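PDB 3EC3: protein disulfide-isomerase A4 from Rattus norvegicus, which catalyses the rearrangement of disulfide bonds in proteins in the endoplasmic reticulum, this fragment being its noncatalytic b and b' domains. Local coordinates for residues I199-E202 with S203-F207. The protein carries 1 engineered substitution. Sequence-based numbering, arbitrary orientation.
Sequences ILDE and SGKKF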
loop_
_atom_site.group_PDB
_atom_site.type_symbol
_atom_site.label_atom_id
_atom_site.label_comp_id
_atom_site.label_asym_id
_atom_site.label_seq_id
_atom_site.Cartn_x
_atom_site.Cartn_y
_atom_site.Cartn_z
ATOM N N ILE A 199 0.287 13.441 -11.483
ATOM C CA ILE A 199 -0.951 13.217 -10.780
ATOM C C ILE A 199 -2.017 12.713 -11.745
ATOM O O ILE A 199 -2.242 13.314 -12.789
ATOM C CB ILE A 199 -1.445 14.511 -10.074
ATOM C CG1 ILE A 199 -0.385 14.985 -9.070
ATOM C CG2 ILE A 199 -2.852 14.262 -9.428
ATOM C CD1 ILE A 199 -0.714 16.189 -8.267
ATOM N N LEU A 200 -2.677 11.617 -11.383
ATOM C CA LEU A 200 -3.876 11.175 -12.103
ATOM C C LEU A 200 -5.136 11.624 -11.328
ATOM O O LEU A 200 -5.283 11.289 -10.145
ATOM C CB LEU A 200 -3.877 9.643 -12.273
ATOM C CG LEU A 200 -2.599 8.840 -12.579
ATOM C CD1 LEU A 200 -2.941 7.441 -13.090
ATOM C CD2 LEU A 200 -1.690 9.565 -13.570
ATOM N N ASP A 201 -6.042 12.372 -11.973
ATOM C CA ASP A 201 -7.256 12.819 -11.269
ATOM C C ASP A 201 -8.489 11.956 -11.503
ATOM O O ASP A 201 -8.483 11.026 -12.329
ATOM C CB ASP A 201 -7.561 14.317 -11.471
ATOM C CG ASP A 201 -8.236 14.612 -12.798
ATOM O OD1 ASP A 201 -8.488 13.659 -13.577
ATOM O OD2 ASP A 201 -8.522 15.801 -13.068
ATOM N N GLU A 202 -9.559 12.314 -10.792
ATOM C CA GLU A 202 -10.785 11.547 -10.726
ATOM C C GLU A 202 -11.521 11.552 -12.059
ATOM O O GLU A 202 -12.375 10.701 -12.291
ATOM C CB GLU A 202 -11.679 12.165 -9.666
ATOM C CG GLU A 202 -12.081 11.222 -8.559
ATOM C CD GLU A 202 -12.050 11.891 -7.189
ATOM O OE1 GLU A 202 -11.493 13.004 -7.064
ATOM O OE2 GLU A 202 -12.582 11.291 -6.234
ATOM N N SER A 203 -11.193 12.509 -12.930
ATOM C CA SER A 203 -11.902 12.672 -14.215
ATOM C C SER A 203 -11.252 11.932 -15.379
ATOM O O SER A 203 -11.855 11.771 -16.443
ATOM C CB SER A 203 -12.062 14.158 -14.578
ATOM O OG SER A 203 -12.609 14.893 -13.507
ATOM N N GLY A 204 -10.016 11.504 -15.185
ATOM C CA GLY A 204 -9.288 10.793 -16.232
ATOM C C GLY A 204 -8.184 11.629 -16.842
ATOM O O GLY A 204 -7.529 11.195 -17.788
ATOM N N LYS A 205 -7.985 12.828 -16.302
ATOM C CA LYS A 205 -6.931 13.722 -16.762
ATOM C C LYS A 205 -5.630 13.421 -15.999
ATOM O O LYS A 205 -5.669 12.859 -14.905
ATOM C CB LYS A 205 -7.362 15.170 -16.571
ATOM C CG LYS A 205 -8.769 15.447 -17.150
ATOM C CD LYS A 205 -8.978 16.880 -17.606
ATOM C CE LYS A 205 -10.347 17.012 -18.284
ATOM N NZ LYS A 205 -10.488 18.198 -19.194
ATOM N N LYS A 206 -4.500 13.798 -16.594
ATOM C CA LYS A 206 -3.180 13.559 -16.018
ATOM C C LYS A 206 -2.376 14.854 -16.029
ATOM O O LYS A 206 -2.521 15.667 -16.949
ATOM C CB LYS A 206 -2.458 12.468 -16.810
ATOM C CG LYS A 206 -3.105 11.083 -16.667
ATOM C CD LYS A 206 -3.068 10.303 -18.005
ATOM C CE LYS A 206 -3.942 9.027 -17.953
ATOM N NZ LYS A 206 -3.558 8.050 -16.863
ATOM N N PHE A 207 -1.557 15.059 -14.999
ATOM C CA PHE A 207 -0.762 16.281 -14.885
ATOM C C PHE A 207 0.695 15.908 -14.654
ATOM O O PHE A 207 0.995 15.139 -13.743
ATOM C CB PHE A 207 -1.295 17.159 -13.745
ATOM C CG PHE A 207 -2.779 17.421 -13.829
ATOM C CD1 PHE A 207 -3.697 16.533 -13.263
ATOM C CD2 PHE A 207 -3.261 18.546 -14.505
ATOM C CE1 PHE A 207 -5.065 16.766 -13.354
ATOM C CE2 PHE A 207 -4.639 18.793 -14.604
ATOM C CZ PHE A 207 -5.540 17.905 -14.030
HETATM O O HOH W 1 -6.989 9.819 -14.004
#
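Asp201 holds CG between its own backbone N and carbonyl carbon (chi1 80°), a torsion that turns the carboxylate toward the turn's own amides and sets OD1 among those of Ser203, Gly204 and Lys205. Ser203 N lies 3.0 Å from Asp201 OD1, above the carboxylate plane, while Lys205 N, 2.9 Å from Asp201 OD1, comes from the opposite face, on the syn side but tilted out of the plane; Gly204 N adds a weak third bond. Aspartate suits the place because its short side chain can serve these amides while its backbone closes a type I turn, with Gly204 N bonded to Asp201 O at 3.3 Å. A nearly straight bond (172°) from Asp201 N to Lys205 O continues the ladder from the turn toward the strands. Gly204 has a positive phi of 108°, where a CB would press on the preceding carbonyl oxygen. Beyond the turn, Ile199 and Phe207 form an antiparallel hydrogen-bonded pair, and 206-208 is an edge strand of the second thioredoxin-like sheet. The Phe207 ring turns its edge to Asp201, with CE1 3.6 Å from OD2, and Ile199 packs on Phe222 and Phe226 of helix 216-227. On the other sheet face, Lys206 lays its CG 3.7 Å from Leu200 CD2; its aliphatic chain thus adds apolar surface beside leucine. An alanine in place of Asp201 would probably leave the amides of Ser203 and Lys205 without this acceptor and the turn freer to flex. Converging N-H dipoles probably stabilise negative charge on the carboxylate, so the hairpin end is fastened by one oxygen as well as by backbone pairing.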